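Local atomic coordinates of beta-galactosidase (Bacillus circulans subsp. alkalophilus, PDB entry 3TTY), a protein that catalyses the hydrolysis of beta-galactosides to release galactose, as a zinc-bearing, trimeric glycoside hydrolase with a TIM-barrel domain. Residues S185-T190 against R211-G216; P248-L253 against M304-T309; V401-E406 against L421-E426; G511-E516 against V549-T554. All blocks are in the same frame, centred on the assembly; numbering follows the deposited sequence.

Contact 1 of 4, residues S185-T190 against R211-G216; sequences SFWSHT and RTNFQG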
# COMPACT_ATOMS: atom_id res chain seq x y z
N SER A 185 -6.86 7.78 -32.41
CA SER A 185 -6.06 8.91 -32.89
C SER A 185 -5.45 9.65 -31.70
O SER A 185 -4.46 10.37 -31.85
CB SER A 185 -6.86 9.85 -33.78
OG SER A 185 -7.84 10.52 -33.03
N PHE A 186 -6.03 9.44 -30.51
CA PHE A 186 -5.47 9.94 -29.25
C PHE A 186 -4.19 9.17 -28.92
O PHE A 186 -4.14 7.96 -29.06
CB PHE A 186 -6.51 9.78 -28.13
CG PHE A 186 -6.05 10.29 -26.77
CD1 PHE A 186 -6.01 11.64 -26.50
CD2 PHE A 186 -5.73 9.40 -25.75
CE1 PHE A 186 -5.63 12.11 -25.25
CE2 PHE A 186 -5.34 9.86 -24.50
CZ PHE A 186 -5.29 11.21 -24.25
N TRP A 187 -3.16 9.90 -28.48
CA TRP A 187 -1.85 9.32 -28.17
C TRP A 187 -1.29 8.36 -29.24
O TRP A 187 -0.75 7.30 -28.92
CB TRP A 187 -1.85 8.63 -26.79
CG TRP A 187 -2.00 9.58 -25.61
CD1 TRP A 187 -2.17 10.94 -25.67
CD2 TRP A 187 -1.99 9.24 -24.21
NE1 TRP A 187 -2.27 11.46 -24.41
CE2 TRP A 187 -2.16 10.44 -23.49
CE3 TRP A 187 -1.85 8.04 -23.51
CZ2 TRP A 187 -2.21 10.48 -22.10
CZ3 TRP A 187 -1.90 8.07 -22.12
CH2 TRP A 187 -2.08 9.29 -21.43
N SER A 188 -1.42 8.75 -30.51
CA SER A 188 -0.83 7.98 -31.60
C SER A 188 -1.09 6.47 -31.43
O SER A 188 -0.18 5.65 -31.56
CB SER A 188 0.68 8.26 -31.69
OG SER A 188 1.29 7.56 -32.75
N HIS A 189 -2.33 6.12 -31.13
CA HIS A 189 -2.68 4.73 -30.86
C HIS A 189 -3.22 3.96 -32.07
O HIS A 189 -3.67 2.82 -31.94
CB HIS A 189 -3.64 4.63 -29.67
CG HIS A 189 -2.96 4.27 -28.39
ND1 HIS A 189 -1.85 4.94 -27.92
CD2 HIS A 189 -3.20 3.28 -27.50
CE1 HIS A 189 -1.45 4.40 -26.79
NE2 HIS A 189 -2.25 3.39 -26.51
N THR A 190 -3.15 4.58 -33.25
CA THR A 190 -3.66 3.96 -34.46
C THR A 190 -3.15 2.53 -34.65
O THR A 190 -1.94 2.28 -34.66
CB THR A 190 -3.31 4.80 -35.72
OG1 THR A 190 -3.69 6.16 -35.49
CG2 THR A 190 -4.05 4.26 -36.95
N ARG A 211 -6.91 1.70 -12.97
CA ARG A 211 -6.59 2.89 -13.77
C ARG A 211 -6.20 2.46 -15.18
O ARG A 211 -5.65 1.37 -15.37
CB ARG A 211 -5.44 3.68 -13.12
CG ARG A 211 -5.83 5.02 -12.51
CD ARG A 211 -6.76 4.89 -11.33
NE ARG A 211 -8.10 4.47 -11.73
CZ ARG A 211 -9.06 5.30 -12.12
NH1 ARG A 211 -8.83 6.61 -12.17
NH2 ARG A 211 -10.25 4.82 -12.47
N THR A 212 -6.47 3.31 -16.17
CA THR A 212 -6.15 2.98 -17.55
C THR A 212 -5.95 4.23 -18.41
O THR A 212 -6.56 5.26 -18.16
CB THR A 212 -7.26 2.11 -18.19
OG1 THR A 212 -6.77 1.52 -19.41
CG2 THR A 212 -8.49 2.96 -18.49
N ASN A 213 -5.10 4.11 -19.42
CA ASN A 213 -4.89 5.16 -20.41
C ASN A 213 -5.95 5.12 -21.52
O ASN A 213 -6.24 6.13 -22.15
CB ASN A 213 -3.52 5.00 -21.04
CG ASN A 213 -2.40 5.22 -20.06
OD1 ASN A 213 -2.41 6.16 -19.28
ND2 ASN A 213 -1.42 4.34 -20.08
N PHE A 214 -6.50 3.93 -21.75
CA PHE A 214 -7.42 3.70 -22.85
C PHE A 214 -8.66 2.92 -22.40
O PHE A 214 -8.68 1.70 -22.48
CB PHE A 214 -6.71 2.96 -24.00
CG PHE A 214 -6.24 3.88 -25.07
CD1 PHE A 214 -5.09 4.64 -24.90
CD2 PHE A 214 -6.99 4.04 -26.23
CE1 PHE A 214 -4.69 5.53 -25.89
CE2 PHE A 214 -6.59 4.93 -27.21
CZ PHE A 214 -5.44 5.67 -27.04
N GLN A 215 -9.69 3.62 -21.93
CA GLN A 215 -10.81 2.91 -21.31
C GLN A 215 -11.54 1.98 -22.29
O GLN A 215 -12.07 0.94 -21.90
CB GLN A 215 -11.78 3.81 -20.51
CG GLN A 215 -11.53 5.31 -20.49
CD GLN A 215 -10.21 5.74 -19.87
OE1 GLN A 215 -9.22 5.89 -20.58
NE2 GLN A 215 -10.19 5.98 -18.56
N GLY A 216 -11.54 2.35 -23.57
CA GLY A 216 -12.22 1.55 -24.57
C GLY A 216 -11.66 0.14 -24.64
O GLY A 216 -12.40 -0.84 -24.76
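F214 and H189 lie flat against each other as an offset stack, ring centroids 3.8 Å apart and planes tilted by 8°, at the heart of an aromatic cluster that F186 completes. F214 is the N-cap residue of helix 215-243. It pushes its ring into the turn 186-189, and H189 comes in from the opposite direction to lie over one of its faces. What fixes the rotation of the imidazole is a pair of bonds at its two nitrogens: H189 ND1 donates to W187 O at 2.8 Å, the oxygen lying in the ring plane although the nitrogen stands above the carbonyl plane, while NE2 reaches E205. F186 stands differently. Its ring leans at 51° to that of F214 and meets it through CD2, 4.0 Å from F214 CZ; with CG anti to the backbone N (chi1 -179°), the ring lies under W187, whose CD1 sits over its centre. W187 in turn presents an edge, CZ3, to N213 OD1 at 3.5 Å, the two side chains approaching at about a right angle. This corner is also a subunit junction: the W187 ring meets F45 of the second subunit and comes within about 4 Å of a bound galactose, nearest atoms. Back in the turn, F186 O lies at the edge of the F214 ring, near its plane, 3.3 Å from F214 CZ.

Contact 2 of 4, residues P248-L253 against M304-T309; sequences PVTTNL and MLMEQT. With GLA (alpha-D-galactopyranose), chain H.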
# COMPACT_ATOMS: atom_id res chain seq x y z
N PRO A 248 -32.17 -29.24 -14.16
CA PRO A 248 -31.78 -27.83 -14.29
C PRO A 248 -30.30 -27.60 -13.98
O PRO A 248 -29.69 -28.39 -13.25
CB PRO A 248 -32.66 -27.12 -13.25
CG PRO A 248 -33.71 -28.10 -12.87
CD PRO A 248 -33.08 -29.45 -13.03
N VAL A 249 -29.74 -26.53 -14.52
CA VAL A 249 -28.32 -26.28 -14.41
C VAL A 249 -28.08 -24.87 -13.92
O VAL A 249 -28.71 -23.92 -14.41
CB VAL A 249 -27.63 -26.40 -15.78
CG1 VAL A 249 -26.12 -26.21 -15.62
CG2 VAL A 249 -27.96 -27.73 -16.44
N THR A 250 -27.19 -24.73 -12.95
CA THR A 250 -26.81 -23.41 -12.46
C THR A 250 -25.31 -23.35 -12.22
O THR A 250 -24.60 -24.36 -12.35
CB THR A 250 -27.54 -23.06 -11.15
OG1 THR A 250 -27.33 -21.68 -10.83
CG2 THR A 250 -27.05 -23.92 -9.99
N THR A 251 -24.83 -22.16 -11.90
CA THR A 251 -23.51 -22.00 -11.32
C THR A 251 -23.64 -20.92 -10.25
O THR A 251 -24.61 -20.17 -10.27
CB THR A 251 -22.42 -21.67 -12.39
OG1 THR A 251 -21.14 -21.64 -11.76
CG2 THR A 251 -22.70 -20.31 -13.08
N ASN A 252 -22.73 -20.88 -9.28
CA ASN A 252 -22.96 -19.99 -8.14
C ASN A 252 -22.30 -18.61 -8.27
O ASN A 252 -21.07 -18.51 -8.43
CB ASN A 252 -22.62 -20.67 -6.80
CG ASN A 252 -21.24 -21.30 -6.78
OD1 ASN A 252 -20.63 -21.54 -7.81
ND2 ASN A 252 -20.75 -21.60 -5.58
N LEU A 253 -23.12 -17.57 -8.22
CA LEU A 253 -22.68 -16.20 -8.48
C LEU A 253 -22.42 -15.43 -7.19
O LEU A 253 -22.76 -15.90 -6.09
CB LEU A 253 -23.71 -15.44 -9.33
CG LEU A 253 -24.34 -16.21 -10.49
CD1 LEU A 253 -25.26 -15.30 -11.29
CD2 LEU A 253 -23.29 -16.82 -11.38
N MET A 304 -31.72 -19.58 -6.07
CA MET A 304 -31.15 -20.38 -4.99
C MET A 304 -30.19 -19.53 -4.18
O MET A 304 -29.36 -18.82 -4.74
CB MET A 304 -30.38 -21.59 -5.54
CG MET A 304 -31.18 -22.54 -6.40
SD MET A 304 -30.19 -23.89 -7.06
CE MET A 304 -29.65 -24.74 -5.56
N LEU A 305 -30.32 -19.59 -2.85
CA LEU A 305 -29.23 -19.21 -1.96
C LEU A 305 -28.41 -20.49 -1.94
O LEU A 305 -28.84 -21.50 -1.35
CB LEU A 305 -29.75 -18.91 -0.55
CG LEU A 305 -29.09 -17.90 0.40
CD1 LEU A 305 -28.98 -18.46 1.84
CD2 LEU A 305 -27.74 -17.39 -0.09
N MET A 306 -27.28 -20.48 -2.63
CA MET A 306 -26.45 -21.68 -2.70
C MET A 306 -25.58 -21.75 -1.46
O MET A 306 -25.32 -22.84 -0.94
CB MET A 306 -25.59 -21.68 -3.97
CG MET A 306 -24.72 -22.92 -4.16
SD MET A 306 -25.66 -24.40 -4.58
CE MET A 306 -26.36 -23.95 -6.17
N GLU A 307 -25.12 -20.60 -0.98
CA GLU A 307 -24.31 -20.57 0.24
C GLU A 307 -24.52 -19.36 1.14
O GLU A 307 -25.00 -18.30 0.71
CB GLU A 307 -22.81 -20.63 -0.07
CG GLU A 307 -22.36 -21.68 -1.05
CD GLU A 307 -20.92 -21.43 -1.45
OE1 GLU A 307 -20.20 -20.86 -0.61
OE2 GLU A 307 -20.51 -21.79 -2.58
N GLN A 308 -24.10 -19.55 2.38
CA GLN A 308 -24.00 -18.54 3.42
C GLN A 308 -23.35 -19.34 4.54
O GLN A 308 -23.44 -20.57 4.55
CB GLN A 308 -25.39 -18.03 3.86
CG GLN A 308 -26.26 -19.10 4.53
CD GLN A 308 -27.61 -18.58 5.03
OE1 GLN A 308 -27.88 -17.38 5.01
NE2 GLN A 308 -28.45 -19.48 5.49
N THR A 309 -22.67 -18.69 5.47
CA THR A 309 -22.13 -19.47 6.57
C THR A 309 -23.19 -19.68 7.66
O THR A 309 -24.03 -18.80 7.89
CB THR A 309 -20.86 -18.84 7.16
OG1 THR A 309 -20.50 -19.54 8.36
CG2 THR A 309 -21.08 -17.38 7.48
C1 GLA H . -17.40 -19.19 -1.62
C2 GLA H . -17.08 -20.58 -2.23
C3 GLA H . -17.14 -21.71 -1.19
C4 GLA H . -16.33 -21.27 0.03
C5 GLA H . -16.85 -19.92 0.52
C6 GLA H . -16.08 -19.53 1.78
O1 GLA H . -18.77 -18.98 -1.25
O2 GLA H . -17.98 -20.88 -3.28
O3 GLA H . -16.56 -22.93 -1.69
O4 GLA H . -14.99 -21.13 -0.41
O5 GLA H . -16.59 -18.92 -0.48
O6 GLA H . -16.78 -18.49 2.49
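N252 and E307, which both line the galactose pocket of the TIM barrel, make the polar link between these two strands, and it is a weak one: N252 ND2 lies 3.0 Å from E307 OE2, but the N-H bends to 124° and the amide and carboxylate planes are 47° apart. The amide's firmer partners are N149 OD1, which takes ND2, and E150 N, which donates to OD1. E307, with CG anti to the carbonyl carbon (chi1 -48°) and its chain extended beyond, spends its two oxygens on the alpha-D-galactopyranose. E307 OE2 accepts from sugar O2 at 2.8 Å; E307 OE1 accepts from O1 in a bond so short that its exact length is doubtful, and also pairs with Y277 OH. With an alanine here, sugar O1 and O2 would probably lose their two carboxylate acceptors, and the Y277 hydroxyl would be set free to turn. Behind the polar layer the contact is apolar. T250 CG2 and M306 CE reach each other tip to tip at 3.9 Å, M304 SD stands 4.3 Å from the same T250 CG2, and N252 CB rests 4.1 Å from M306 CG. Strand 273-275 runs between strands 249-253 and 303-307 in the parallel barrel, so these side chains meet inside the barrel, with M306 touching S273 and D275, and M304 packing on M144 of strand 142-146 and on T341 and M343 of strand 339-344.

Contact 3 of 4, residues V401-E406 against L421-E426; sequences VMYDWE and LNYVNE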
# COMPACT_ATOMS: atom_id res chain seq x y z
N VAL A 401 -35.10 0.01 -9.58
CA VAL A 401 -33.81 0.68 -9.60
C VAL A 401 -32.79 -0.11 -10.45
O VAL A 401 -32.58 -1.31 -10.26
CB VAL A 401 -33.26 0.99 -8.20
CG1 VAL A 401 -33.71 -0.06 -7.22
CG2 VAL A 401 -31.75 1.13 -8.22
N MET A 402 -32.20 0.61 -11.39
CA MET A 402 -31.38 0.04 -12.43
C MET A 402 -29.94 -0.05 -11.99
O MET A 402 -29.44 0.82 -11.28
CB MET A 402 -31.45 0.90 -13.69
CG MET A 402 -32.73 0.79 -14.48
SD MET A 402 -32.77 1.98 -15.83
CE MET A 402 -34.16 1.36 -16.77
N TYR A 403 -29.29 -1.12 -12.43
CA TYR A 403 -27.88 -1.36 -12.16
C TYR A 403 -27.35 -2.03 -13.43
O TYR A 403 -28.05 -2.83 -14.05
CB TYR A 403 -27.72 -2.29 -10.95
CG TYR A 403 -26.32 -2.85 -10.83
CD1 TYR A 403 -25.26 -2.05 -10.39
CD2 TYR A 403 -26.04 -4.16 -11.19
CE1 TYR A 403 -23.98 -2.55 -10.30
CE2 TYR A 403 -24.75 -4.67 -11.11
CZ TYR A 403 -23.73 -3.85 -10.66
OH TYR A 403 -22.45 -4.34 -10.58
N ASP A 404 -26.13 -1.71 -13.82
CA ASP A 404 -25.57 -2.29 -15.04
C ASP A 404 -24.07 -2.48 -14.90
O ASP A 404 -23.38 -1.56 -14.49
CB ASP A 404 -25.84 -1.37 -16.24
CG ASP A 404 -25.36 -1.98 -17.55
OD1 ASP A 404 -24.30 -1.58 -18.03
OD2 ASP A 404 -26.05 -2.88 -18.07
N TRP A 405 -23.57 -3.66 -15.28
CA TRP A 405 -22.15 -3.95 -15.11
C TRP A 405 -21.24 -3.18 -16.06
O TRP A 405 -20.10 -2.83 -15.69
CB TRP A 405 -21.85 -5.46 -15.22
CG TRP A 405 -21.88 -6.19 -13.91
CD1 TRP A 405 -20.83 -6.44 -13.08
CD2 TRP A 405 -23.04 -6.78 -13.29
NE1 TRP A 405 -21.26 -7.15 -11.97
CE2 TRP A 405 -22.61 -7.38 -12.08
CE3 TRP A 405 -24.39 -6.88 -13.65
CZ2 TRP A 405 -23.48 -8.05 -11.22
CZ3 TRP A 405 -25.26 -7.56 -12.79
CH2 TRP A 405 -24.80 -8.12 -11.59
N GLU A 406 -21.72 -2.91 -17.27
CA GLU A 406 -20.89 -2.24 -18.29
C GLU A 406 -20.77 -0.78 -17.93
O GLU A 406 -19.70 -0.18 -18.02
CB GLU A 406 -21.46 -2.42 -19.70
CG GLU A 406 -21.39 -3.86 -20.21
CD GLU A 406 -21.85 -4.04 -21.65
OE1 GLU A 406 -22.80 -3.34 -22.07
OE2 GLU A 406 -21.27 -4.88 -22.37
N LEU A 421 -16.26 9.12 -6.23
CA LEU A 421 -17.46 8.58 -6.85
C LEU A 421 -17.41 7.07 -6.83
O LEU A 421 -16.50 6.45 -7.39
CB LEU A 421 -17.65 9.09 -8.29
CG LEU A 421 -18.86 8.53 -9.05
CD1 LEU A 421 -20.18 8.85 -8.34
CD2 LEU A 421 -18.88 9.00 -10.52
N ASN A 422 -18.38 6.47 -6.16
CA ASN A 422 -18.49 5.03 -6.10
C ASN A 422 -19.87 4.64 -6.60
O ASN A 422 -20.89 4.96 -5.97
CB ASN A 422 -18.26 4.55 -4.67
CG ASN A 422 -18.38 3.05 -4.52
OD1 ASN A 422 -19.41 2.46 -4.84
ND2 ASN A 422 -17.33 2.42 -4.01
N TYR A 423 -19.91 3.98 -7.76
CA TYR A 423 -21.18 3.67 -8.44
C TYR A 423 -22.14 2.91 -7.54
O TYR A 423 -23.29 3.34 -7.34
CB TYR A 423 -20.92 2.87 -9.71
CG TYR A 423 -22.15 2.43 -10.48
CD1 TYR A 423 -23.17 3.32 -10.78
CD2 TYR A 423 -22.26 1.13 -10.97
CE1 TYR A 423 -24.29 2.92 -11.51
CE2 TYR A 423 -23.35 0.72 -11.70
CZ TYR A 423 -24.36 1.62 -11.97
OH TYR A 423 -25.46 1.20 -12.68
N VAL A 424 -21.68 1.79 -7.01
CA VAL A 424 -22.54 0.96 -6.17
C VAL A 424 -23.04 1.72 -4.94
O VAL A 424 -24.22 1.60 -4.57
CB VAL A 424 -21.86 -0.39 -5.78
CG1 VAL A 424 -22.69 -1.12 -4.77
CG2 VAL A 424 -21.64 -1.25 -7.02
N ASN A 425 -22.17 2.52 -4.33
CA ASN A 425 -22.59 3.32 -3.17
C ASN A 425 -23.78 4.22 -3.52
O ASN A 425 -24.75 4.31 -2.77
CB ASN A 425 -21.44 4.16 -2.60
CG ASN A 425 -20.49 3.34 -1.71
OD1 ASN A 425 -19.43 3.83 -1.31
ND2 ASN A 425 -20.86 2.10 -1.42
N GLU A 426 -23.69 4.90 -4.67
CA GLU A 426 -24.77 5.77 -5.13
C GLU A 426 -26.04 4.97 -5.40
O GLU A 426 -27.11 5.37 -4.98
CB GLU A 426 -24.37 6.56 -6.37
CG GLU A 426 -23.17 7.45 -6.15
CD GLU A 426 -23.40 8.50 -5.07
OE1 GLU A 426 -24.38 9.28 -5.16
OE2 GLU A 426 -22.61 8.53 -4.11
O HOH W 1 -27.60 2.71 -12.37
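Y423 stretches from the first turn of helix 423-435 to the chain at Y403 and D404, and its hydroxyl does the polar work. With CG anti to the backbone N (chi1 178°) the phenol is carried away from its own backbone N toward segment 401-406, so that OH arrives beside the backbone of Y403 and D404. There D404 N donates to Y423 OH at 3.2 Å, with a bend to 141° at the proton. The hydroxyl spends its own proton on a water, 2.6 Å from Y423 OH, and that water donates onward to M402 O at 2.9 Å, so two neighbouring peptides are bound by one phenol. The Y403 side chain also extends away from its backbone N, and the two tyrosines meet rim to rim: Y403 CE1 is 3.6 Å from Y423 CE2, with planes 18° apart and neither ring over the face of the other. Y403 CE1 also touches V424 CG2 at 4.2 Å, while the far end of Y403 is tied by its OH to R408 and its ring stands edge-to-face with F256. A phenylalanine in place of Y423 would probably leave D404 N without its acceptor and the water without its donor. Each segment starts a helix with a side-chain N-cap: N422 OD1 takes N425 N at 2.8 Å, and D404 OD1 serves N407 N and, weakly, E406 N. The whole belongs to a beta-alpha-beta crossover, in which strand 399-402 leads through helices 405-413 and 423-435 into the parallel neighbour 441-444 of the glutaminase-like trimerisation domain.

Contact 4 of 4, residues G511-E516 against V549-T554; sequences GIWAEE and VIHAET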
# COMPACT_ATOMS: atom_id res chain seq x y z
N GLY A 511 -35.04 17.46 -19.61
CA GLY A 511 -35.40 18.86 -19.74
C GLY A 511 -34.39 19.82 -19.14
O GLY A 511 -34.72 20.95 -18.78
N ILE A 512 -33.15 19.36 -19.01
CA ILE A 512 -32.08 20.21 -18.50
C ILE A 512 -30.82 19.99 -19.30
O ILE A 512 -30.64 18.92 -19.89
CB ILE A 512 -31.75 19.92 -17.01
CG1 ILE A 512 -31.22 18.49 -16.84
CG2 ILE A 512 -32.95 20.16 -16.12
CD1 ILE A 512 -29.71 18.38 -16.82
N TRP A 513 -29.96 21.00 -19.30
CA TRP A 513 -28.65 20.90 -19.91
C TRP A 513 -27.64 21.02 -18.79
O TRP A 513 -27.61 22.03 -18.11
CB TRP A 513 -28.41 22.04 -20.91
CG TRP A 513 -26.97 22.19 -21.27
CD1 TRP A 513 -26.09 21.19 -21.53
CD2 TRP A 513 -26.24 23.42 -21.41
NE1 TRP A 513 -24.86 21.71 -21.83
CE2 TRP A 513 -24.92 23.07 -21.76
CE3 TRP A 513 -26.58 24.76 -21.28
CZ2 TRP A 513 -23.93 24.03 -21.97
CZ3 TRP A 513 -25.60 25.71 -21.49
CH2 TRP A 513 -24.29 25.34 -21.83
N ALA A 514 -26.83 19.98 -18.61
CA ALA A 514 -25.74 20.03 -17.65
C ALA A 514 -24.46 20.58 -18.32
O ALA A 514 -23.84 19.91 -19.16
CB ALA A 514 -25.49 18.65 -17.08
N GLU A 515 -24.08 21.79 -17.94
CA GLU A 515 -22.93 22.47 -18.53
C GLU A 515 -21.57 21.91 -18.11
O GLU A 515 -20.73 21.61 -18.96
CB GLU A 515 -22.97 23.97 -18.22
CG GLU A 515 -21.73 24.72 -18.63
CD GLU A 515 -21.85 26.21 -18.37
OE1 GLU A 515 -22.99 26.71 -18.33
OE2 GLU A 515 -20.81 26.88 -18.18
N GLU A 516 -21.34 21.81 -16.80
CA GLU A 516 -20.06 21.31 -16.29
C GLU A 516 -20.27 20.63 -14.94
O GLU A 516 -21.29 20.84 -14.28
CB GLU A 516 -19.02 22.43 -16.17
CG GLU A 516 -19.40 23.55 -15.20
CD GLU A 516 -18.38 24.66 -15.18
OE1 GLU A 516 -18.52 25.59 -14.36
OE2 GLU A 516 -17.43 24.61 -16.00
N VAL A 549 -23.50 21.43 -12.63
CA VAL A 549 -24.01 22.80 -12.82
C VAL A 549 -24.91 22.78 -14.04
O VAL A 549 -24.42 22.59 -15.15
CB VAL A 549 -22.86 23.80 -13.03
CG1 VAL A 549 -23.40 25.21 -13.27
CG2 VAL A 549 -21.93 23.78 -11.83
N ILE A 550 -26.22 22.93 -13.85
CA ILE A 550 -27.15 22.67 -14.95
C ILE A 550 -28.06 23.84 -15.31
O ILE A 550 -28.14 24.82 -14.57
CB ILE A 550 -28.04 21.45 -14.63
CG1 ILE A 550 -29.06 21.81 -13.55
CG2 ILE A 550 -27.18 20.29 -14.17
CD1 ILE A 550 -29.99 20.66 -13.23
N HIS A 551 -28.73 23.75 -16.46
CA HIS A 551 -29.69 24.77 -16.86
C HIS A 551 -31.07 24.18 -17.13
O HIS A 551 -31.20 23.24 -17.92
CB HIS A 551 -29.22 25.52 -18.10
CG HIS A 551 -27.86 26.11 -17.98
ND1 HIS A 551 -27.64 27.41 -17.57
CD2 HIS A 551 -26.63 25.57 -18.19
CE1 HIS A 551 -26.34 27.65 -17.55
NE2 HIS A 551 -25.71 26.55 -17.93
N ALA A 552 -32.09 24.73 -16.49
CA ALA A 552 -33.46 24.30 -16.76
C ALA A 552 -33.88 24.79 -18.14
O ALA A 552 -33.81 25.98 -18.43
CB ALA A 552 -34.40 24.81 -15.70
N GLU A 553 -34.31 23.86 -18.99
CA GLU A 553 -34.77 24.20 -20.32
C GLU A 553 -36.28 24.06 -20.37
O GLU A 553 -36.99 25.04 -20.55
CB GLU A 553 -34.07 23.32 -21.37
CG GLU A 553 -32.56 23.55 -21.41
CD GLU A 553 -31.84 22.79 -22.51
OE1 GLU A 553 -31.98 21.55 -22.59
OE2 GLU A 553 -31.12 23.44 -23.29
N THR A 554 -36.77 22.83 -20.20
CA THR A 554 -38.21 22.59 -20.11
C THR A 554 -38.61 22.25 -18.68
O THR A 554 -39.80 22.28 -18.32
CB THR A 554 -38.64 21.44 -21.05
OG1 THR A 554 -38.68 21.92 -22.41
CG2 THR A 554 -40.02 20.95 -20.70
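I512, A514 and I550 form the tight side of this strand pair: A514 CB packs on I550 CG2 at 3.7 Å and I512 CD1 on I550 CB at 4.1 Å, with Y584 of strand 580-585 behind all three. The backbones are bonded closely here, W513 N to H551 O at 2.9 Å, and H551 N back to W513 O. Past A514 the antiparallel pairing slips by one residue in a classic beta bulge: E515 and E516 both face V549, E515 N donating to V549 O and V549 N to E516 O at 2.8 Å. On the opposite face H551 lies alongside W513, their rings nearly parallel but slid apart. H551 NE2 donates to E515 OE1 at 2.8 Å, nearly straight at 164°, with carboxylate and imidazole almost coplanar. This face meets the second subunit, whose R371 pairs with E516 OE1 in a salt bridge and donates from its backbone N to E515 OE2. Things loosen at the other end. E553 and T554 are exposed; their backbone N-H groups both go to G511 O, which accepts E553 N at 2.9 Å and T554 N at 3.1 Å from the same side of its plane. The E553 carboxylate turns back over W513 CB to a salt bridge with R507.

Taken from the N terminus, the four contacts follow one another in series, each closing its own loop before the next opens, with no nesting or crossing. Contact 1 closes a mostly irregular loop after helix 175-181 and leads into helix 215-243, which runs on to strand 249-253 of contact 2; that contact then spans 50 residues of the barrel. Contact 3 closes a short helical excursion in the trimerisation domain, and contact 4 pairs the two strands of a separate small sheet in the same domain. Contacts 2 and 3 come within about 7 Å of each other, nearest atoms, between the barrel and the trimerisation domain. Contacts 1 and 4, whose centres are 30 Å apart, both touch the second subunit.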